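Local coordinates for membrane lipoprotein family protein (PDB 4PEV) that binds adenosine and probably serves as the solute-binding lipoprotein of an ABC transporter at the cell membrane, at residues L121-L126 with I141-R146. Residues are numbered along the deposited sequence; the frame is centred on the assembly and turned at random.
With ADN (adenosine), chain F.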
ATOM      1  N   LEU C 121      -0.001  -6.075  12.647  1.00 27.66           N
ATOM      2  CA  LEU C 121       0.553  -6.935  13.700  1.00 27.83           C
ATOM      3  C   LEU C 121       0.227  -6.487  15.128  1.00 27.53           C
ATOM      4  O   LEU C 121       0.400  -7.262  16.080  1.00 28.33           O
ATOM      5  CB  LEU C 121       2.063  -7.087  13.568  1.00 29.56           C
ATOM      6  CG  LEU C 121       2.661  -7.644  12.268  1.00 31.37           C
ATOM      7  CD1 LEU C 121       4.169  -7.801  12.439  1.00 31.25           C
ATOM      8  CD2 LEU C 121       2.029  -8.975  11.878  1.00 30.92           C
ATOM      9  N   TRP C 122      -0.236  -5.247  15.270  1.00 26.98           N
ATOM     10  CA  TRP C 122      -0.712  -4.708  16.548  1.00 27.72           C
ATOM     11  C   TRP C 122      -2.098  -5.208  16.979  1.00 28.98           C
ATOM     12  O   TRP C 122      -2.522  -4.968  18.101  1.00 28.74           O
ATOM     13  CB  TRP C 122      -0.765  -3.177  16.465  1.00 27.46           C
ATOM     14  CG  TRP C 122       0.563  -2.526  16.583  1.00 26.93           C
ATOM     15  CD1 TRP C 122       1.195  -1.778  15.641  1.00 26.77           C
ATOM     16  CD2 TRP C 122       1.432  -2.566  17.720  1.00 26.55           C
ATOM     17  NE1 TRP C 122       2.409  -1.354  16.119  1.00 27.01           N
ATOM     18  CE2 TRP C 122       2.576  -1.817  17.395  1.00 25.93           C
ATOM     19  CE3 TRP C 122       1.344  -3.156  18.991  1.00 26.44           C
ATOM     20  CZ2 TRP C 122       3.628  -1.643  18.281  1.00 26.26           C
ATOM     21  CZ3 TRP C 122       2.385  -2.975  19.882  1.00 26.39           C
ATOM     22  CH2 TRP C 122       3.516  -2.230  19.523  1.00 26.71           C
ATOM     23  N   GLN C 123      -2.803  -5.887  16.087  1.00 31.79           N
ATOM     24  CA  GLN C 123      -4.178  -6.287  16.337  1.00 34.07           C
ATOM     25  C   GLN C 123      -4.294  -7.305  17.455  1.00 34.69           C
ATOM     26  O   GLN C 123      -5.160  -7.195  18.298  1.00 33.78           O
ATOM     27  CB  GLN C 123      -4.783  -6.876  15.082  1.00 35.18           C
ATOM     28  CG  GLN C 123      -6.282  -6.902  15.103  1.00 37.20           C
ATOM     29  CD  GLN C 123      -6.823  -7.803  14.029  1.00 39.94           C
ATOM     30  OE1 GLN C 123      -6.924  -7.422  12.860  1.00 42.84           O
ATOM     31  NE2 GLN C 123      -7.159  -9.015  14.415  1.00 40.87           N
ATOM     32  N   GLU C 124      -3.429  -8.305  17.439  1.00 37.90           N
ATOM     33  CA  GLU C 124      -3.390  -9.313  18.492  1.00 40.22           C
ATOM     34  C   GLU C 124      -3.087  -8.687  19.855  1.00 39.51           C
ATOM     35  O   GLU C 124      -3.894  -8.823  20.768  1.00 42.74           O
ATOM     36  CB  GLU C 124      -2.354 -10.384  18.151  1.00 46.47           C
ATOM     37  CG  GLU C 124      -2.914 -11.710  17.671  1.00 53.06           C
ATOM     38  CD  GLU C 124      -2.533 -12.842  18.604  1.00 61.07           C
ATOM     39  OE1 GLU C 124      -2.078 -13.898  18.097  1.00 68.92           O
ATOM     40  OE2 GLU C 124      -2.655 -12.660  19.844  1.00 62.62           O
ATOM     41  N   PRO C 125      -1.939  -7.982  20.002  1.00 36.66           N
ATOM     42  CA  PRO C 125      -1.640  -7.393  21.296  1.00 35.37           C
ATOM     43  C   PRO C 125      -2.671  -6.393  21.798  1.00 34.54           C
ATOM     44  O   PRO C 125      -2.878  -6.293  23.002  1.00 35.27           O
ATOM     45  CB  PRO C 125      -0.306  -6.683  21.053  1.00 35.65           C
ATOM     46  CG  PRO C 125       0.320  -7.435  19.951  1.00 35.45           C
ATOM     47  CD  PRO C 125      -0.831  -7.750  19.058  1.00 37.06           C
ATOM     48  N   LEU C 126      -3.292  -5.650  20.890  1.00 33.77           N
ATOM     49  CA  LEU C 126      -4.290  -4.639  21.273  1.00 34.60           C
ATOM     50  C   LEU C 126      -5.581  -5.260  21.806  1.00 36.22           C
ATOM     51  O   LEU C 126      -6.152  -4.761  22.770  1.00 35.27           O
ATOM     52  CB  LEU C 126      -4.617  -3.724  20.090  1.00 32.31           C
ATOM     53  CG  LEU C 126      -5.630  -2.625  20.377  1.00 31.66           C
ATOM     54  CD1 LEU C 126      -5.054  -1.593  21.328  1.00 32.26           C
ATOM     55  CD2 LEU C 126      -6.031  -1.953  19.084  1.00 32.74           C
ATOM     56  N   ILE C 141      -4.261   1.373  12.850  1.00 31.22           N
ATOM     57  CA  ILE C 141      -4.210   1.697  11.419  1.00 31.73           C
ATOM     58  C   ILE C 141      -3.921   0.440  10.599  1.00 33.90           C
ATOM     59  O   ILE C 141      -3.038  -0.351  10.957  1.00 32.19           O
ATOM     60  CB  ILE C 141      -3.137   2.752  11.088  1.00 31.11           C
ATOM     61  CG1 ILE C 141      -3.199   3.951  12.050  1.00 31.97           C
ATOM     62  CG2 ILE C 141      -3.267   3.211   9.646  1.00 30.49           C
ATOM     63  CD1 ILE C 141      -4.548   4.635  12.155  1.00 32.25           C
ATOM     64  N   ASP C 142      -4.686   0.278   9.510  1.00 36.85           N
ATOM     65  CA  ASP C 142      -4.563  -0.844   8.571  1.00 38.87           C
ATOM     66  C   ASP C 142      -5.090  -2.158   9.152  1.00 36.63           C
ATOM     67  O   ASP C 142      -4.785  -3.235   8.644  1.00 34.83           O
ATOM     68  CB  ASP C 142      -3.103  -1.001   8.107  1.00 43.43           C
ATOM     69  CG  ASP C 142      -2.976  -1.605   6.707  1.00 47.77           C
ATOM     70  OD1 ASP C 142      -3.707  -1.152   5.798  1.00 56.17           O
ATOM     71  OD2 ASP C 142      -2.127  -2.515   6.507  1.00 49.27           O
ATOM     72  N   ALA C 143      -5.884  -2.066  10.216  1.00 36.69           N
ATOM     73  CA  ALA C 143      -6.456  -3.257  10.847  1.00 36.75           C
ATOM     74  C   ALA C 143      -7.626  -2.884  11.719  1.00 36.75           C
ATOM     75  O   ALA C 143      -7.776  -1.731  12.112  1.00 34.71           O
ATOM     76  CB  ALA C 143      -5.419  -4.013  11.668  1.00 35.70           C
ATOM     77  N   ALA C 144      -8.456  -3.882  11.988  1.00 39.81           N
ATOM     78  CA  ALA C 144      -9.576  -3.739  12.895  1.00 40.97           C
ATOM     79  C   ALA C 144      -9.629  -4.911  13.846  1.00 42.14           C
ATOM     80  O   ALA C 144      -9.323  -6.062  13.497  1.00 39.37           O
ATOM     81  CB  ALA C 144     -10.878  -3.622  12.137  1.00 41.26           C
ATOM     82  N   THR C 145     -10.041  -4.585  15.058  1.00 44.73           N
ATOM     83  CA  THR C 145      -9.983  -5.498  16.174  1.00 46.26           C
ATOM     84  C   THR C 145     -11.154  -6.501  16.044  1.00 48.90           C
ATOM     85  O   THR C 145     -12.147  -6.203  15.387  1.00 46.49           O
ATOM     86  CB  THR C 145      -9.925  -4.666  17.482  1.00 43.93           C
ATOM     87  OG1 THR C 145      -9.428  -5.480  18.543  1.00 47.98           O
ATOM     88  CG2 THR C 145     -11.274  -4.026  17.845  1.00 41.20           C
ATOM     89  N   ARG C 146     -11.013  -7.705  16.593  1.00 53.95           N
ATOM     90  CA  ARG C 146     -12.051  -8.737  16.429  1.00 58.71           C
ATOM     91  C   ARG C 146     -13.351  -8.349  17.136  1.00 58.09           C
ATOM     92  O   ARG C 146     -14.423  -8.497  16.576  1.00 56.57           O
ATOM     93  CB  ARG C 146     -11.566 -10.085  16.954  1.00 65.09           C
ATOM     94  CG  ARG C 146     -12.431 -11.272  16.537  1.00 72.64           C
ATOM     95  CD  ARG C 146     -11.651 -12.590  16.526  1.00 75.47           C
ATOM     96  NE  ARG C 146     -10.401 -12.480  15.761  1.00 76.08           N
ATOM     97  CZ  ARG C 146      -9.572 -13.490  15.506  1.00 75.51           C
ATOM     98  NH1 ARG C 146      -9.843 -14.721  15.922  1.00 74.43           N
ATOM     99  NH2 ARG C 146      -8.467 -13.266  14.808  1.00 73.48           N
TER
HETATM  100  O5' ADN F 501       3.827  -1.767   1.318  1.00 24.76           O
HETATM  101  C5' ADN F 501       2.648  -2.523   0.983  1.00 24.46           C
HETATM  102  C4' ADN F 501       1.694  -2.807   2.148  1.00 25.00           C
HETATM  103  O4' ADN F 501       2.287  -3.657   3.134  1.00 25.17           O
HETATM  104  C3' ADN F 501       1.194  -1.606   2.947  1.00 25.42           C
HETATM  105  O3' ADN F 501       0.126  -0.920   2.285  1.00 24.73           O
HETATM  106  C2' ADN F 501       0.784  -2.250   4.267  1.00 25.15           C
HETATM  107  O2' ADN F 501      -0.526  -2.832   4.230  1.00 24.87           O
HETATM  108  C1' ADN F 501       1.812  -3.338   4.438  1.00 25.20           C
HETATM  109  N9  ADN F 501       2.955  -2.871   5.245  1.00 26.41           N
HETATM  110  C8  ADN F 501       4.004  -2.122   4.832  1.00 26.73           C
HETATM  111  N7  ADN F 501       4.880  -1.895   5.848  1.00 27.31           N
HETATM  112  C5  ADN F 501       4.377  -2.524   6.931  1.00 28.16           C
HETATM  113  C6  ADN F 501       4.764  -2.707   8.346  1.00 28.08           C
HETATM  114  N6  ADN F 501       5.900  -2.149   8.807  1.00 28.70           N
HETATM  115  N1  ADN F 501       3.949  -3.430   9.153  1.00 28.31           N
HETATM  116  C2  ADN F 501       2.801  -3.986   8.710  1.00 27.77           C
HETATM  117  N3  ADN F 501       2.385  -3.861   7.443  1.00 28.04           N
HETATM  118  C4  ADN F 501       3.108  -3.158   6.530  1.00 27.80           C
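Q123 lies across the backbone of A144 and T145, and its side chain carries most of the contact. The packing is mainly side chain against main chain. Q123 CG is 3.5 Å from A144 O and 4.1 Å from T145 CA. With CG anti to the backbone N (chi1 -161°) and the chain extended beyond it, the amide reaches along the loop to A143, whose CB is 3.9 Å from Q123 OE1.

Polar contacts across the two segments are poor. Q123 OE1 comes close to A144 O, but both are acceptors and no bond is made. The amide uses NE2 for a weak hydrogen bond to E127 OE1. With an alanine in place of Q123, the loop backbone at A144 and T145 would probably lose its cover and E127 its weak bond, opening a gap between helix and loop. A firmer tie is the hydrogen bond from R146 N to E127 OE1, one turn further along the helix.

The contact belongs to a beta-alpha-beta crossover. Strand 114-118 leads into helix 123-132, which returns the chain to the neighbouring parallel strand 137-141. The loop after that strand runs past the start of the helix, on the side of Q123. This is the parallel-sheet lobe of a type I periplasmic-binding-protein fold.

The loop also reaches the ligand site. D142 OD2 accepts a hydrogen bond from adenosine O2' at 2.8 Å. Its other oxygen, OD1, forms a salt bridge with K299, which also binds adenosine. On the helix side, L121 N is hydrogen-bonded to OD2 of D60, another adenosine-binding residue.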